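Long-range contact in o-succinylbenzoate synthase (Synechococcus elongatus, PDB 2OZT), which catalyses the dehydration of 2-succinyl-6-hydroxy-2,4-cyclohexadiene-1-carboxylate to 2-succinylbenzoate, using a divalent metal cation, on the way to phylloquinone: residues E196-P201 and T216-D221. Sequence-based numbering, arbitrary orientation.
Sequences EQPLPP and TAIALD. With NA (sodium ion), chain D.
Glu196 and Ala219 sit side by side as a parallel bridge, CA to CA 4.5 Å, where strands 192-196 and 218-220 run next to each other in the (beta/alpha) barrel domain of this enolase-superfamily enzyme, with helix 204-213 making the beta-alpha-beta crossover between them. The bridge is closed by Gln197 N donating to Ala219 O, 2.8 Å. Where the strands end, the Gln197 side chain takes over from the backbone: its chain bends at chi2 (77°), bringing OE1 to within 2.8 Å of Asp221 N in a nearly straight bond. NE2 donates to Leu199 O, which lies close to the plane of the amide, and also bonds Ser223 OG, so bonds at both ends fix the flip of the group. On the side of Ile218, Pro198 CD packs against CG2 of that residue at a tight 3.5 Å.

Glu196 and Asp221, at the C-terminal ends of their strands, are both magnesium ligands of the enzyme. Glu196 is fully extended, CG anti to the backbone N (chi1 -172°). Here a sodium ion is held by Asp221, Asp167 and Glu222; Glu196 does not bind it, and its CG lies 3.5 Å from the ion. Lys245, the predicted proton acceptor, forms a salt bridge with Asp221 OD1. The two carboxylate planes are turned 50° apart, and Glu196 OE2 stands 2.9 Å from Asp221 OD2, two acceptors meeting without a hydrogen bond; that same OD2 binds the sodium at 2.7 Å.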
ATOM      1  N   GLU A 196       8.683  -5.509  -9.350  1.00 13.59           N
ATOM      2  CA  GLU A 196       8.561  -4.784  -8.090  1.00 12.89           C
ATOM      3  C   GLU A 196       9.662  -5.174  -7.115  1.00 13.37           C
ATOM      4  O   GLU A 196       9.872  -6.377  -6.876  1.00 13.60           O
ATOM      5  CB  GLU A 196       7.195  -5.058  -7.462  1.00 13.07           C
ATOM      6  CG  GLU A 196       6.876  -4.216  -6.242  1.00 15.92           C
ATOM      7  CD  GLU A 196       5.435  -4.421  -5.825  1.00 20.00           C
ATOM      8  OE1 GLU A 196       4.719  -5.135  -6.535  1.00 21.76           O
ATOM      9  OE2 GLU A 196       5.010  -3.831  -4.813  1.00 20.05           O
ATOM     10  N   GLN A 197      10.433  -4.176  -6.655  1.00 12.40           N
ATOM     11  CA  GLN A 197      11.466  -4.382  -5.621  1.00 13.00           C
ATOM     12  C   GLN A 197      12.424  -5.557  -5.934  1.00 13.46           C
ATOM     13  O   GLN A 197      12.484  -6.523  -5.186  1.00 13.75           O
ATOM     14  CB  GLN A 197      10.841  -4.467  -4.214  1.00 14.07           C
ATOM     15  CG  GLN A 197      11.851  -4.142  -3.105  1.00 14.01           C
ATOM     16  CD  GLN A 197      12.119  -2.672  -2.965  1.00 14.04           C
ATOM     17  OE1 GLN A 197      11.182  -1.844  -2.989  1.00 14.77           O
ATOM     18  NE2 GLN A 197      13.389  -2.291  -2.818  1.00 13.62           N
ATOM     19  N   PRO A 198      13.169  -5.437  -7.037  1.00 13.31           N
ATOM     20  CA  PRO A 198      14.042  -6.582  -7.331  1.00 14.10           C
ATOM     21  C   PRO A 198      15.133  -6.777  -6.294  1.00 15.13           C
ATOM     22  O   PRO A 198      15.530  -7.935  -6.037  1.00 17.28           O
ATOM     23  CB  PRO A 198      14.624  -6.235  -8.699  1.00 15.05           C
ATOM     24  CG  PRO A 198      14.528  -4.752  -8.822  1.00 14.14           C
ATOM     25  CD  PRO A 198      13.205  -4.428  -8.100  1.00 13.63           C
ATOM     26  N   LEU A 199      15.575  -5.703  -5.659  1.00 13.75           N
ATOM     27  CA  LEU A 199      16.675  -5.782  -4.673  1.00 14.20           C
ATOM     28  C   LEU A 199      16.185  -5.232  -3.357  1.00 14.33           C
ATOM     29  O   LEU A 199      15.243  -4.433  -3.357  1.00 15.39           O
ATOM     30  CB  LEU A 199      17.899  -4.976  -5.155  1.00 15.46           C
ATOM     31  CG  LEU A 199      18.511  -5.352  -6.515  1.00 15.07           C
ATOM     32  CD1 LEU A 199      19.597  -4.354  -6.870  1.00 14.69           C
ATOM     33  CD2 LEU A 199      19.065  -6.761  -6.412  1.00 17.20           C
ATOM     34  N   PRO A 200      16.835  -5.608  -2.252  1.00 14.54           N
ATOM     35  CA  PRO A 200      16.436  -5.045  -0.954  1.00 15.51           C
ATOM     36  C   PRO A 200      16.753  -3.557  -0.911  1.00 15.77           C
ATOM     37  O   PRO A 200      17.587  -3.060  -1.641  1.00 15.17           O
ATOM     38  CB  PRO A 200      17.265  -5.831   0.074  1.00 17.58           C
ATOM     39  CG  PRO A 200      18.390  -6.458  -0.695  1.00 17.85           C
ATOM     40  CD  PRO A 200      17.968  -6.557  -2.156  1.00 16.20           C
ATOM     41  N   PRO A 201      16.015  -2.800  -0.077  1.00 15.02           N
ATOM     42  CA  PRO A 201      16.174  -1.363  -0.011  1.00 17.16           C
ATOM     43  C   PRO A 201      17.569  -0.865   0.280  1.00 17.40           C
ATOM     44  O   PRO A 201      17.880   0.238  -0.133  1.00 18.20           O
ATOM     45  CB  PRO A 201      15.234  -0.957   1.113  1.00 16.28           C
ATOM     46  CG  PRO A 201      14.202  -2.013   1.107  1.00 18.87           C
ATOM     47  CD  PRO A 201      14.892  -3.286   0.740  1.00 16.53           C
ATOM     48  N   THR A 216      12.793  -3.220 -18.844  1.00 18.67           N
ATOM     49  CA  THR A 216      11.535  -3.477 -18.126  1.00 17.90           C
ATOM     50  C   THR A 216      11.439  -2.494 -16.963  1.00 16.69           C
ATOM     51  O   THR A 216      12.419  -2.295 -16.264  1.00 15.77           O
ATOM     52  CB  THR A 216      11.539  -4.910 -17.539  1.00 17.20           C
ATOM     53  OG1 THR A 216      11.725  -5.859 -18.612  1.00 19.03           O
ATOM     54  CG2 THR A 216      10.234  -5.234 -16.823  1.00 18.14           C
ATOM     55  N   ALA A 217      10.253  -1.910 -16.769  1.00 16.02           N
ATOM     56  CA  ALA A 217      10.050  -0.973 -15.676  1.00 15.03           C
ATOM     57  C   ALA A 217      10.220  -1.619 -14.308  1.00 13.58           C
ATOM     58  O   ALA A 217       9.927  -2.788 -14.118  1.00 14.02           O
ATOM     59  CB  ALA A 217       8.660  -0.294 -15.752  1.00 15.89           C
ATOM     60  N   ILE A 218      10.659  -0.828 -13.355  1.00 12.64           N
ATOM     61  CA  ILE A 218      10.845  -1.302 -11.984  1.00 12.67           C
ATOM     62  C   ILE A 218       9.976  -0.448 -11.058  1.00 11.97           C
ATOM     63  O   ILE A 218       9.829   0.765 -11.277  1.00 14.06           O
ATOM     64  CB  ILE A 218      12.339  -1.223 -11.565  1.00 13.57           C
ATOM     65  CG1 ILE A 218      13.171  -2.051 -12.547  1.00 15.18           C
ATOM     66  CG2 ILE A 218      12.543  -1.718 -10.142  1.00 15.07           C
ATOM     67  CD1 ILE A 218      14.667  -2.061 -12.196  1.00 14.70           C
ATOM     68  N   ALA A 219       9.390  -1.092 -10.057  1.00 11.52           N
ATOM     69  CA  ALA A 219       8.614  -0.384  -9.037  1.00 12.04           C
ATOM     70  C   ALA A 219       9.273  -0.512  -7.683  1.00 13.42           C
ATOM     71  O   ALA A 219       9.722  -1.579  -7.285  1.00 14.42           O
ATOM     72  CB  ALA A 219       7.231  -0.992  -8.961  1.00 13.14           C
ATOM     73  N   LEU A 220       9.259   0.563  -6.903  1.00 12.74           N
ATOM     74  CA  LEU A 220       9.705   0.504  -5.511  1.00 13.10           C
ATOM     75  C   LEU A 220       8.533   0.283  -4.583  1.00 13.16           C
ATOM     76  O   LEU A 220       7.447   0.831  -4.812  1.00 13.86           O
ATOM     77  CB  LEU A 220      10.345   1.847  -5.113  1.00 13.51           C
ATOM     78  CG  LEU A 220      11.592   2.172  -5.939  1.00 16.06           C
ATOM     79  CD1 LEU A 220      11.998   3.579  -5.588  1.00 21.64           C
ATOM     80  CD2 LEU A 220      12.756   1.200  -5.709  1.00 19.78           C
ATOM     81  N   ASP A 221       8.759  -0.534  -3.557  1.00 12.92           N
ATOM     82  CA  ASP A 221       7.674  -0.870  -2.610  1.00 13.36           C
ATOM     83  C   ASP A 221       8.271  -0.790  -1.217  1.00 14.28           C
ATOM     84  O   ASP A 221       8.059   0.201  -0.521  1.00 14.12           O
ATOM     85  CB  ASP A 221       7.096  -2.250  -2.961  1.00 14.88           C
ATOM     86  CG  ASP A 221       5.972  -2.687  -2.048  1.00 17.57           C
ATOM     87  OD1 ASP A 221       5.296  -1.837  -1.406  1.00 15.84           O
ATOM     88  OD2 ASP A 221       5.720  -3.915  -1.954  1.00 17.80           O
TER
HETATM   89 NA    NA D 701       7.502  -5.621  -3.147  1.00 25.98          NA